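Local coordinates for protein yciO (Escherichia coli, PDB 1K7J) that is of unknown function but belongs to the SUA5 family and may bind double-stranded RNA, at residues Thr153-Glu158 / Leu177-Thr182; Ile100-Lys105 / Arg116-Met121; Thr66-Asp71 / Arg122-Pro127; Ser2-Ile7 / Ile171-Tyr176. All coordinates share one frame; numbering follows the deposited sequence.

Interaction 1 of 4, residues Thr153-Glu158 / Leu177-Thr182; sequences TESDPE and LGQKPT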
loop_
_atom_site.group_PDB
_atom_site.type_symbol
_atom_site.label_atom_id
_atom_site.label_comp_id
_atom_site.label_asym_id
_atom_site.label_seq_id
_atom_site.Cartn_x
_atom_site.Cartn_y
_atom_site.Cartn_z
ATOM N N THR A 153 -0.723 -12.556 -3.283
ATOM C CA THR A 153 -0.441 -11.334 -4.027
ATOM C C THR A 153 0.377 -11.719 -5.247
ATOM O O THR A 153 1.043 -12.760 -5.253
ATOM C CB THR A 153 0.407 -10.332 -3.214
ATOM O OG1 THR A 153 1.707 -10.888 -2.975
ATOM C CG2 THR A 153 -0.258 -10.011 -1.897
ATOM N N GLU A 154 0.318 -10.892 -6.285
ATOM C CA GLU A 154 1.107 -11.148 -7.480
ATOM C C GLU A 154 2.547 -10.868 -7.068
ATOM O O GLU A 154 2.816 -9.918 -6.328
ATOM C CB GLU A 154 0.668 -10.231 -8.625
ATOM C CG GLU A 154 -0.721 -10.574 -9.152
ATOM C CD GLU A 154 -1.114 -9.780 -10.388
ATOM O OE1 GLU A 154 -0.558 -10.035 -11.478
ATOM O OE2 GLU A 154 -1.986 -8.896 -10.263
ATOM N N SER A 155 3.472 -11.698 -7.535
ATOM C CA SER A 155 4.867 -11.551 -7.142
ATOM C C SER A 155 5.865 -11.563 -8.292
ATOM O O SER A 155 7.038 -11.257 -8.090
ATOM C CB SER A 155 5.230 -12.668 -6.164
ATOM O OG SER A 155 5.076 -13.939 -6.781
ATOM N N ASP A 156 5.396 -11.928 -9.482
ATOM C CA ASP A 156 6.235 -12.007 -10.678
ATOM C C ASP A 156 5.984 -10.773 -11.548
ATOM O O ASP A 156 4.916 -10.636 -12.145
ATOM C CB ASP A 156 5.871 -13.276 -11.457
ATOM C CG ASP A 156 6.753 -13.503 -12.666
ATOM O OD1 ASP A 156 7.196 -12.516 -13.288
ATOM O OD2 ASP A 156 6.986 -14.683 -13.006
ATOM N N PRO A 157 6.972 -9.866 -11.643
ATOM C CA PRO A 157 6.823 -8.650 -12.446
ATOM C C PRO A 157 6.527 -8.873 -13.930
ATOM O O PRO A 157 5.867 -8.051 -14.564
ATOM C CB PRO A 157 8.141 -7.910 -12.205
ATOM C CG PRO A 157 9.111 -9.014 -11.958
ATOM C CD PRO A 157 8.330 -9.958 -11.075
ATOM N N GLU A 158 7.015 -9.975 -14.485
ATOM C CA GLU A 158 6.757 -10.265 -15.890
ATOM C C GLU A 158 5.311 -10.724 -16.067
ATOM O O GLU A 158 4.665 -10.399 -17.064
ATOM C CB GLU A 158 7.727 -11.330 -16.406
ATOM C CG GLU A 158 9.126 -10.798 -16.693
ATOM C CD GLU A 158 9.124 -9.650 -17.692
ATOM O OE1 GLU A 158 8.333 -9.700 -18.660
ATOM O OE2 GLU A 158 9.919 -8.701 -17.519
ATOM N N LEU A 177 9.067 -11.319 -5.737
ATOM C CA LEU A 177 8.734 -11.254 -4.326
ATOM C C LEU A 177 7.976 -12.459 -3.798
ATOM O O LEU A 177 7.770 -13.446 -4.503
ATOM C CB LEU A 177 7.904 -9.991 -4.073
ATOM C CG LEU A 177 8.384 -8.736 -4.809
ATOM C CD1 LEU A 177 7.456 -7.565 -4.512
ATOM C CD2 LEU A 177 9.808 -8.415 -4.391
ATOM N N GLY A 178 7.581 -12.368 -2.535
ATOM C CA GLY A 178 6.805 -13.431 -1.931
ATOM C C GLY A 178 5.360 -13.196 -2.326
ATOM O O GLY A 178 5.005 -12.097 -2.767
ATOM N N GLN A 179 4.521 -14.215 -2.182
ATOM C CA GLN A 179 3.111 -14.077 -2.532
ATOM C C GLN A 179 2.203 -13.985 -1.311
ATOM O O GLN A 179 0.981 -13.973 -1.440
ATOM C CB GLN A 179 2.665 -15.237 -3.425
ATOM C CG GLN A 179 3.276 -16.570 -3.065
ATOM C CD GLN A 179 4.257 -17.060 -4.122
ATOM O OE1 GLN A 179 5.215 -16.363 -4.479
ATOM N NE2 GLN A 179 4.022 -18.262 -4.629
ATOM N N LYS A 180 2.803 -13.928 -0.127
ATOM C CA LYS A 180 2.034 -13.813 1.106
ATOM C C LYS A 180 1.792 -12.325 1.351
ATOM O O LYS A 180 2.731 -11.532 1.369
ATOM C CB LYS A 180 2.805 -14.422 2.282
ATOM C CG LYS A 180 2.021 -14.436 3.590
ATOM C CD LYS A 180 2.823 -15.041 4.734
ATOM C CE LYS A 180 3.096 -16.519 4.517
ATOM N NZ LYS A 180 3.880 -17.101 5.648
ATOM N N PRO A 181 0.525 -11.925 1.531
ATOM C CA PRO A 181 0.199 -10.514 1.768
ATOM C C PRO A 181 0.503 -10.096 3.201
ATOM O O PRO A 181 0.932 -10.912 4.018
ATOM C CB PRO A 181 -1.290 -10.459 1.453
ATOM C CG PRO A 181 -1.765 -11.784 1.974
ATOM C CD PRO A 181 -0.700 -12.741 1.458
ATOM N N THR A 182 0.295 -8.820 3.502
ATOM C CA THR A 182 0.533 -8.327 4.853
ATOM C C THR A 182 -0.486 -8.916 5.819
ATOM O O THR A 182 -1.565 -9.367 5.420
ATOM C CB THR A 182 0.365 -6.798 4.960
ATOM O OG1 THR A 182 -0.967 -6.447 4.565
ATOM C CG2 THR A 182 1.370 -6.066 4.093
#
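Two loops of the YrdC-like fold, one entering helix 157-164 and the other leading to strand 183-186, are laced together where T153 and S155 meet L177, Q179 and P181. The chains run past each other in opposite directions, though neither forms a regular strand here. T153 N donates to Q179 O at 2.9 Å in a nearly straight bond (166°), and L177 N donates to S155 O at 3.1 Å.

T153 is branched at CB and uses both arms. With chi1 at 65° its OG1 sits between the backbone N and the carbonyl carbon, facing G178 and Q179, while CG2 lies beside the backbone N and rests on P181 CB at 3.5 Å. With an alanine here the backbone bond could survive, but the loss of CG2 would probably open a gap beside the P181 ring. Small S155 suits its tight place: its CB lies close to the carbonyl oxygens of L177 and G178. The Q179 chain bends at chi2, bringing its amide oxygen back toward the serine hydroxyl, where S155 OG lies 3.3 Å from Q179 OE1, at most a weak hydrogen bond.

Beyond the contact the loop turns into helix 157-164. P157 suits the first helical turn, which needs no N-H from it, and D156 is the N-cap: its OD1 accepts from E159 N and, at 2.8 Å, from E158 N.

Interaction 2 of 4, residues Ile100-Lys105 / Arg116-Met121; sequences ILKGTK and RKTIGM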
loop_
_atom_site.group_PDB
_atom_site.type_symbol
_atom_site.label_atom_id
_atom_site.label_comp_id
_atom_site.label_asym_id
_atom_site.label_seq_id
_atom_site.Cartn_x
_atom_site.Cartn_y
_atom_site.Cartn_z
ATOM N N ILE A 100 -5.655 -1.241 10.413
ATOM C CA ILE A 100 -6.894 -0.527 10.135
ATOM C C ILE A 100 -7.165 0.460 11.262
ATOM O O ILE A 100 -7.267 0.076 12.429
ATOM C CB ILE A 100 -8.094 -1.486 10.000
ATOM C CG1 ILE A 100 -7.782 -2.570 8.965
ATOM C CG2 ILE A 100 -9.341 -0.703 9.601
ATOM C CD1 ILE A 100 -7.287 -2.042 7.639
ATOM N N LEU A 101 -7.270 1.734 10.897
ATOM C CA LEU A 101 -7.515 2.810 11.849
ATOM C C LEU A 101 -8.468 3.829 11.239
ATOM O O LEU A 101 -8.758 3.788 10.045
ATOM C CB LEU A 101 -6.194 3.510 12.190
ATOM C CG LEU A 101 -5.156 2.676 12.946
ATOM C CD1 LEU A 101 -3.763 3.204 12.663
ATOM C CD2 LEU A 101 -5.467 2.704 14.437
ATOM N N LYS A 102 -8.968 4.739 12.064
ATOM C CA LYS A 102 -9.849 5.776 11.554
ATOM C C LYS A 102 -8.967 6.834 10.902
ATOM O O LYS A 102 -7.950 7.238 11.471
ATOM C CB LYS A 102 -10.660 6.400 12.692
ATOM C CG LYS A 102 -11.657 5.442 13.322
ATOM C CD LYS A 102 -12.539 6.145 14.342
ATOM C CE LYS A 102 -13.360 7.253 13.701
ATOM N NZ LYS A 102 -14.251 7.931 14.692
ATOM N N GLY A 103 -9.354 7.277 9.709
ATOM C CA GLY A 103 -8.576 8.283 9.007
ATOM C C GLY A 103 -8.860 9.692 9.486
ATOM O O GLY A 103 -9.977 10.004 9.899
ATOM N N THR A 104 -7.845 10.550 9.441
ATOM C CA THR A 104 -8.011 11.939 9.864
ATOM C C THR A 104 -8.511 12.771 8.693
ATOM O O THR A 104 -8.728 12.246 7.598
ATOM C CB THR A 104 -6.686 12.554 10.348
ATOM O OG1 THR A 104 -5.769 12.640 9.248
ATOM C CG2 THR A 104 -6.079 11.706 11.451
ATOM N N LYS A 105 -8.677 14.071 8.923
ATOM C CA LYS A 105 -9.148 14.981 7.882
ATOM C C LYS A 105 -8.126 15.154 6.759
ATOM O O LYS A 105 -8.413 15.772 5.731
ATOM C CB LYS A 105 -9.500 16.341 8.493
ATOM C CG LYS A 105 -10.651 16.279 9.483
ATOM C CD LYS A 105 -11.930 15.794 8.806
ATOM C CE LYS A 105 -12.992 15.410 9.829
ATOM N NZ LYS A 105 -13.342 16.531 10.738
ATOM N N ARG A 116 -17.548 2.841 8.706
ATOM C CA ARG A 116 -16.605 2.947 9.811
ATOM C C ARG A 116 -15.593 4.097 9.724
ATOM O O ARG A 116 -14.930 4.418 10.714
ATOM C CB ARG A 116 -15.873 1.611 9.963
ATOM C CG ARG A 116 -16.813 0.405 10.069
ATOM C CD ARG A 116 -16.099 -0.755 10.723
ATOM N NE ARG A 116 -15.578 -0.336 12.019
ATOM C CZ ARG A 116 -14.387 -0.674 12.499
ATOM N NH1 ARG A 116 -13.574 -1.455 11.792
ATOM N NH2 ARG A 116 -14.002 -0.205 13.678
ATOM N N LYS A 117 -15.485 4.715 8.550
ATOM C CA LYS A 117 -14.566 5.834 8.319
ATOM C C LYS A 117 -13.112 5.425 8.546
ATOM O O LYS A 117 -12.269 6.236 8.945
ATOM C CB LYS A 117 -14.917 7.012 9.233
ATOM C CG LYS A 117 -16.390 7.409 9.209
ATOM C CD LYS A 117 -16.861 7.741 7.806
ATOM C CE LYS A 117 -18.350 8.056 7.789
ATOM N NZ LYS A 117 -18.853 8.269 6.404
ATOM N N THR A 118 -12.824 4.161 8.271
ATOM C CA THR A 118 -11.487 3.622 8.453
ATOM C C THR A 118 -10.714 3.503 7.148
ATOM O O THR A 118 -11.260 3.678 6.057
ATOM C CB THR A 118 -11.548 2.225 9.075
ATOM O OG1 THR A 118 -12.412 1.398 8.286
ATOM C CG2 THR A 118 -12.068 2.300 10.502
ATOM N N ILE A 119 -9.428 3.202 7.283
ATOM C CA ILE A 119 -8.546 3.014 6.144
ATOM C C ILE A 119 -7.317 2.269 6.658
ATOM O O ILE A 119 -6.942 2.410 7.824
ATOM C CB ILE A 119 -8.151 4.375 5.503
ATOM C CG1 ILE A 119 -7.311 4.135 4.246
ATOM C CG2 ILE A 119 -7.421 5.248 6.513
ATOM C CD1 ILE A 119 -7.230 5.347 3.328
ATOM N N GLY A 120 -6.717 1.451 5.800
ATOM C CA GLY A 120 -5.549 0.690 6.201
ATOM C C GLY A 120 -4.287 1.523 6.112
ATOM O O GLY A 120 -4.071 2.225 5.123
HETATM N N MSE A 121 -3.462 1.454 7.151
HETATM C CA MSE A 121 -2.210 2.200 7.202
HETATM C C MSE A 121 -1.085 1.184 7.068
HETATM O O MSE A 121 -1.066 0.170 7.772
HETATM C CB MSE A 121 -2.111 2.961 8.523
HETATM C CG MSE A 121 -3.332 3.847 8.817
HETATM SE SE MSE A 121 -3.749 5.112 7.396
HETATM C CE MSE A 121 -2.242 6.287 7.632
HETATM O O HOH W 1 -12.337 8.701 10.462
#
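I100 touches the facing strand with two of its methyls: CG2 lies against T118 CB at 3.7 Å, and CD1 reaches over G120 CA at 3.5 Å. A chi1 of -53° sets CG2 anti to the backbone N and CG1 beside it; the further turn at chi2 then brings CD1 over the glycine. The methyl packs tightly on the bare CA of G120, a place that suits a residue without a side chain. Replacing I100 by an alanine removes both arms and would probably leave a gap over G120 and strip the T118 side chain of its apolar neighbour.

On the other face L101 CD1 meets CG of M121, a selenomethionine, at 3.9 Å, the two side chains crossing at about a right angle. Backbone bonds fix this register. L101 N gives an almost straight bond to I119 O (3.2 Å, 178°), I119 N returns one to L101 O (2.9 Å), and G103 N binds K117 O. A water also donates to both K117 O and G103 O, so G103 and K117 are joined both directly and through the water.

Further out, T118 OG1 is bonded to N64, and T118 CG2 lies over the R116 guanidinium, itself held by a salt bridge to D186 and a hydrogen bond to T188. Helix 72-78 covers L101 and M121. Strands 97-102 and 118-122 are sequence-consecutive antiparallel neighbours, a hairpin-type connection with a long loop, within the mixed sheet.

Interaction 3 of 4, residues Thr66-Asp71 / Arg122-Pro127; sequences TLMCRD and RVPSNP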
loop_
_atom_site.group_PDB
_atom_site.type_symbol
_atom_site.label_atom_id
_atom_site.label_comp_id
_atom_site.label_asym_id
_atom_site.label_seq_id
_atom_site.Cartn_x
_atom_site.Cartn_y
_atom_site.Cartn_z
ATOM N N THR A 66 -5.727 1.477 1.283
ATOM C CA THR A 66 -4.502 1.479 2.062
ATOM C C THR A 66 -3.726 2.750 1.779
ATOM O O THR A 66 -3.691 3.221 0.645
ATOM C CB THR A 66 -3.593 0.283 1.698
ATOM O OG1 THR A 66 -4.259 -0.942 2.022
ATOM C CG2 THR A 66 -2.275 0.352 2.470
ATOM N N LEU A 67 -3.145 3.330 2.820
ATOM C CA LEU A 67 -2.302 4.497 2.635
ATOM C C LEU A 67 -0.905 3.973 2.935
ATOM O O LEU A 67 -0.634 3.511 4.046
ATOM C CB LEU A 67 -2.666 5.630 3.599
ATOM C CG LEU A 67 -3.962 6.397 3.308
ATOM C CD1 LEU A 67 -4.085 7.554 4.285
ATOM C CD2 LEU A 67 -3.956 6.921 1.873
HETATM N N MSE A 68 -0.043 4.001 1.925
HETATM C CA MSE A 68 1.335 3.539 2.060
HETATM C C MSE A 68 2.101 4.734 2.628
HETATM O O MSE A 68 2.269 5.751 1.950
HETATM C CB MSE A 68 1.869 3.132 0.680
HETATM C CG MSE A 68 3.069 2.194 0.682
HETATM SE SE MSE A 68 2.663 0.394 1.348
HETATM C CE MSE A 68 1.564 -0.308 -0.132
ATOM N N CYS A 69 2.557 4.603 3.876
ATOM C CA CYS A 69 3.247 5.684 4.579
ATOM C C CYS A 69 4.744 5.490 4.784
ATOM O O CYS A 69 5.229 4.372 4.937
ATOM C CB CYS A 69 2.593 5.905 5.942
ATOM S SG CYS A 69 0.827 6.272 5.879
ATOM N N ARG A 70 5.461 6.608 4.827
ATOM C CA ARG A 70 6.907 6.603 5.002
ATOM C C ARG A 70 7.346 5.991 6.329
ATOM O O ARG A 70 8.274 5.181 6.374
ATOM C CB ARG A 70 7.435 8.037 4.912
ATOM C CG ARG A 70 8.949 8.158 4.997
ATOM C CD ARG A 70 9.618 7.679 3.717
ATOM N NE ARG A 70 11.074 7.765 3.805
ATOM C CZ ARG A 70 11.751 8.904 3.907
ATOM N NH1 ARG A 70 11.108 10.064 3.929
ATOM N NH2 ARG A 70 13.076 8.884 4.003
ATOM N N ASP A 71 6.673 6.376 7.406
ATOM C CA ASP A 71 7.022 5.898 8.736
ATOM C C ASP A 71 5.855 6.084 9.696
ATOM O O ASP A 71 4.784 6.533 9.296
ATOM C CB ASP A 71 8.243 6.664 9.253
ATOM C CG ASP A 71 8.133 8.164 9.023
ATOM O OD1 ASP A 71 7.001 8.696 9.042
ATOM O OD2 ASP A 71 9.183 8.817 8.835
ATOM N N ARG A 122 -0.143 1.457 6.174
ATOM C CA ARG A 122 0.931 0.504 5.925
ATOM C C ARG A 122 2.278 1.162 5.655
ATOM O O ARG A 122 2.399 2.008 4.769
ATOM C CB ARG A 122 0.507 -0.363 4.738
ATOM C CG ARG A 122 1.459 -1.443 4.269
ATOM C CD ARG A 122 0.752 -2.209 3.156
ATOM N NE ARG A 122 1.627 -3.067 2.362
ATOM C CZ ARG A 122 1.199 -3.807 1.346
ATOM N NH1 ARG A 122 -0.086 -3.787 1.014
ATOM N NH2 ARG A 122 2.048 -4.566 0.664
ATOM N N VAL A 123 3.284 0.777 6.436
ATOM C CA VAL A 123 4.636 1.299 6.275
ATOM C C VAL A 123 5.476 0.179 5.664
ATOM O O VAL A 123 5.736 -0.830 6.313
ATOM C CB VAL A 123 5.260 1.692 7.633
ATOM C CG1 VAL A 123 6.681 2.195 7.429
ATOM C CG2 VAL A 123 4.407 2.763 8.310
ATOM N N PRO A 124 5.900 0.339 4.400
ATOM C CA PRO A 124 6.710 -0.686 3.731
ATOM C C PRO A 124 8.160 -0.644 4.203
ATOM O O PRO A 124 8.656 0.405 4.604
ATOM C CB PRO A 124 6.562 -0.323 2.260
ATOM C CG PRO A 124 6.534 1.173 2.303
ATOM C CD PRO A 124 5.635 1.476 3.497
ATOM N N SER A 125 8.844 -1.783 4.148
ATOM C CA SER A 125 10.228 -1.840 4.604
ATOM C C SER A 125 11.276 -1.918 3.493
ATOM O O SER A 125 12.467 -1.748 3.756
ATOM C CB SER A 125 10.413 -3.043 5.530
ATOM O OG SER A 125 10.257 -4.253 4.802
ATOM N N ASN A 126 10.843 -2.168 2.260
ATOM C CA ASN A 126 11.789 -2.300 1.152
ATOM C C ASN A 126 12.272 -0.973 0.578
ATOM O O ASN A 126 11.535 0.017 0.548
ATOM C CB ASN A 126 11.172 -3.146 0.040
ATOM C CG ASN A 126 9.935 -2.512 -0.542
ATOM O OD1 ASN A 126 8.964 -2.254 0.171
ATOM N ND2 ASN A 126 9.959 -2.254 -1.846
ATOM N N PRO A 127 13.522 -0.944 0.095
ATOM C CA PRO A 127 14.122 0.260 -0.481
ATOM C C PRO A 127 13.345 0.972 -1.582
ATOM O O PRO A 127 13.240 2.199 -1.566
ATOM C CB PRO A 127 15.484 -0.234 -0.962
ATOM C CG PRO A 127 15.828 -1.270 0.065
ATOM C CD PRO A 127 14.520 -2.028 0.177
HETATM O O HOH W 2 -2.628 -3.183 2.603
#
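M68 and R122 form a parallel β bridge near the middle of the mixed sheet of the YrdC-like fold, where strands 66-68 and 118-122 are neighbours.

The direct hydrogen bonds between the two segments are all between backbones. R122 N donates to L67 O at 3.0 Å and C69 N to R122 O at 2.7 Å, so the arginine uses both its amide and its carbonyl on residues flanking M68. CA-H...O contacts extend the pairing: M68 CA lies 3.3 Å from R122 O, and V123 CA approaches C69 O at 3.4 Å.

M68 and T66 pack against the R122 chain. M68, present as selenomethionine, lies side by side with it, pointing the same way. From a CG anti to the backbone N (chi1 -159°), M68 bends twice, setting SE 3.7 Å from R122 CG and placing CE 3.6 Å above one face of the guanidinium, toward its rim. A long, flexible, unbranched side chain suits this wrapping. T66 CG2 touches R122 CB. Separately, the pyrrolidine ring of P124 packs on M68 SE through CD, with helix 127-136 covering both residues, and V123 puts its branched methyls against the backbone of C69, R70 and D71.

The extended R122 chain carries its guanidinium to side chains of strands 140-144 and 30-34: NH1 is bonded to S144 OG, and NH2 more weakly to T34 OG1. A water bridges the two segments, lying 2.8 Å from T66 OG1 and accepting from R122 NH1 at 3.1 Å.

Interaction 4 of 4, residues Ser2-Ile7 / Ile171-Tyr176; sequences SQFFYI and IIHGGY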
loop_
_atom_site.group_PDB
_atom_site.type_symbol
_atom_site.label_atom_id
_atom_site.label_comp_id
_atom_site.label_asym_id
_atom_site.label_seq_id
_atom_site.Cartn_x
_atom_site.Cartn_y
_atom_site.Cartn_z
ATOM N N SER A 2 1.689 0.448 -20.638
ATOM C CA SER A 2 2.399 0.819 -19.422
ATOM C C SER A 2 3.905 0.896 -19.627
ATOM O O SER A 2 4.476 0.133 -20.406
ATOM C CB SER A 2 2.110 -0.200 -18.316
ATOM O OG SER A 2 2.849 0.090 -17.142
ATOM N N GLN A 3 4.541 1.835 -18.937
ATOM C CA GLN A 3 5.989 1.940 -18.997
ATOM C C GLN A 3 6.467 0.827 -18.071
ATOM O O GLN A 3 5.709 0.366 -17.212
ATOM C CB GLN A 3 6.456 3.306 -18.493
ATOM C CG GLN A 3 6.413 4.388 -19.560
ATOM C CD GLN A 3 6.881 5.736 -19.048
ATOM O OE1 GLN A 3 6.098 6.519 -18.513
ATOM N NE2 GLN A 3 8.171 6.008 -19.200
ATOM N N PHE A 4 7.708 0.387 -18.243
ATOM C CA PHE A 4 8.255 -0.700 -17.434
ATOM C C PHE A 4 9.677 -0.333 -17.006
ATOM O O PHE A 4 10.576 -0.219 -17.842
ATOM C CB PHE A 4 8.246 -1.992 -18.269
ATOM C CG PHE A 4 8.447 -3.252 -17.470
ATOM C CD1 PHE A 4 9.696 -3.859 -17.398
ATOM C CD2 PHE A 4 7.380 -3.843 -16.801
ATOM C CE1 PHE A 4 9.878 -5.039 -16.675
ATOM C CE2 PHE A 4 7.552 -5.022 -16.075
ATOM C CZ PHE A 4 8.802 -5.621 -16.013
ATOM N N PHE A 5 9.871 -0.138 -15.704
ATOM C CA PHE A 5 11.177 0.235 -15.165
ATOM C C PHE A 5 11.853 -0.898 -14.412
ATOM O O PHE A 5 11.234 -1.548 -13.577
ATOM C CB PHE A 5 11.065 1.392 -14.162
ATOM C CG PHE A 5 10.656 2.711 -14.755
ATOM C CD1 PHE A 5 10.526 2.888 -16.128
ATOM C CD2 PHE A 5 10.405 3.792 -13.914
ATOM C CE1 PHE A 5 10.151 4.128 -16.651
ATOM C CE2 PHE A 5 10.030 5.028 -14.425
ATOM C CZ PHE A 5 9.903 5.196 -15.797
ATOM N N TYR A 6 13.132 -1.115 -14.694
ATOM C CA TYR A 6 13.905 -2.122 -13.981
ATOM C C TYR A 6 14.658 -1.332 -12.926
ATOM O O TYR A 6 15.603 -0.611 -13.244
ATOM C CB TYR A 6 14.902 -2.804 -14.912
ATOM C CG TYR A 6 14.295 -3.862 -15.793
ATOM C CD1 TYR A 6 14.047 -5.146 -15.303
ATOM C CD2 TYR A 6 13.979 -3.589 -17.121
ATOM C CE1 TYR A 6 13.502 -6.132 -16.119
ATOM C CE2 TYR A 6 13.432 -4.566 -17.944
ATOM C CZ TYR A 6 13.199 -5.835 -17.438
ATOM O OH TYR A 6 12.679 -6.806 -18.261
ATOM N N ILE A 7 14.234 -1.447 -11.672
ATOM C CA ILE A 7 14.894 -0.720 -10.597
ATOM C C ILE A 7 15.565 -1.680 -9.617
ATOM O O ILE A 7 14.953 -2.648 -9.165
ATOM C CB ILE A 7 13.882 0.179 -9.839
ATOM C CG1 ILE A 7 13.238 1.166 -10.821
ATOM C CG2 ILE A 7 14.581 0.927 -8.708
ATOM C CD1 ILE A 7 12.290 2.169 -10.174
ATOM N N ILE A 171 4.894 0.065 -14.363
ATOM C CA ILE A 171 5.113 -1.139 -13.587
ATOM C C ILE A 171 6.588 -1.105 -13.239
ATOM O O ILE A 171 7.440 -1.020 -14.126
ATOM C CB ILE A 171 4.816 -2.420 -14.382
ATOM C CG1 ILE A 171 3.317 -2.508 -14.683
ATOM C CG2 ILE A 171 5.276 -3.641 -13.581
ATOM C CD1 ILE A 171 2.934 -3.659 -15.601
ATOM N N ILE A 172 6.885 -1.124 -11.946
ATOM C CA ILE A 172 8.267 -1.117 -11.499
ATOM C C ILE A 172 8.677 -2.539 -11.171
ATOM O O ILE A 172 8.121 -3.161 -10.272
ATOM C CB ILE A 172 8.461 -0.250 -10.232
ATOM C CG1 ILE A 172 8.202 1.222 -10.560
ATOM C CG2 ILE A 172 9.873 -0.429 -9.687
ATOM C CD1 ILE A 172 8.215 2.133 -9.339
ATOM N N HIS A 173 9.635 -3.054 -11.930
ATOM C CA HIS A 173 10.163 -4.390 -11.714
ATOM C C HIS A 173 11.144 -4.261 -10.554
ATOM O O HIS A 173 12.185 -3.615 -10.684
ATOM C CB HIS A 173 10.886 -4.859 -12.980
ATOM C CG HIS A 173 11.516 -6.214 -12.870
ATOM N ND1 HIS A 173 12.388 -6.553 -11.858
ATOM C CD2 HIS A 173 11.444 -7.295 -13.684
ATOM C CE1 HIS A 173 12.829 -7.783 -12.055
ATOM N NE2 HIS A 173 12.273 -8.256 -13.156
ATOM N N GLY A 174 10.801 -4.857 -9.415
ATOM C CA GLY A 174 11.668 -4.798 -8.254
ATOM C C GLY A 174 12.041 -6.190 -7.792
ATOM O O GLY A 174 12.283 -6.420 -6.608
ATOM N N GLY A 175 12.078 -7.125 -8.737
ATOM C CA GLY A 175 12.426 -8.494 -8.410
ATOM C C GLY A 175 11.230 -9.404 -8.216
ATOM O O GLY A 175 10.079 -8.992 -8.365
ATOM N N TYR A 176 11.515 -10.659 -7.888
ATOM C CA TYR A 176 10.480 -11.655 -7.658
ATOM C C TYR A 176 10.260 -11.720 -6.158
ATOM O O TYR A 176 11.146 -12.107 -5.399
ATOM C CB TYR A 176 10.927 -13.001 -8.231
ATOM C CG TYR A 176 10.994 -12.966 -9.741
ATOM C CD1 TYR A 176 11.960 -12.204 -10.399
ATOM C CD2 TYR A 176 10.045 -13.632 -10.514
ATOM C CE1 TYR A 176 11.974 -12.101 -11.793
ATOM C CE2 TYR A 176 10.049 -13.536 -11.907
ATOM C CZ TYR A 176 11.014 -12.768 -12.537
ATOM O OH TYR A 176 11.002 -12.651 -13.910
#
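Four backbone hydrogen bonds join Q3, F5 and I7 to I171 and H173, pairing strand 3-6, at one edge of the mixed sheet, in parallel with strand 170-173. I171 N donates to Q3 O at 3.0 Å, and I171 O accepts from F5 N at the same 3.0 Å. H173 N then binds F5 O at 2.7 Å, and H173 O takes I7 N at 3.1 Å. The alternation between strands is that of a parallel pair. Q3 O has a second donor, S2 OG, which comes from the opposite face of its carbonyl plane to I171 N and fixes the serine hydroxyl near the strand's start.

Strand 3-6, helix 14-25 and strand 30-34 form a β-α-β crossover, with strand 170-173 lying between its two strands. The helix covers one face of the pair, where I7 CD1 packs on I172 CG2 at 3.6 Å; apolar, β-branched isoleucines suit that buried side.

On the other face, toward helix 157-164, F4, Y6 and H173 form an aromatic cluster. The F4 ring lies obliquely against I171, its CE2 being 3.6 Å from I171 CG2, and its CZ edge meets the H173 ring rim to rim, the planes at 85°. H173 has CG anti to its backbone N (chi1 178°), which carries the imidazole out beside Y6, whose ring is turned 42° from it. The two rings meet obliquely: Y6 CE1 comes over one face of the imidazole, 3.4 Å from H173 CD2.

Interactions 2, 3 and 4 belong to one mixed sheet. Interaction 4 forms one edge of it, about 30 Å between centres from interaction 2, while interaction 3 lies nearer the middle. Interactions 2 and 3 are directly joined through G120 O and L67 N, 2.7 Å apart and probably hydrogen-bonded, and are nested along the chain. Interaction 1 ties two loops that touch both interaction 3 and interaction 4: T182 CG2 packs 3.5 Å from R122 NE, and P157 CG lies 3.4 Å from H173 CD2. Bound sulfate, probably from the crystallisation liquor, lies about 4 Å from the T66 side chain, and sulfate also lies about 6 Å from that of P181, so both contacts may lie near an anion-accepting pocket.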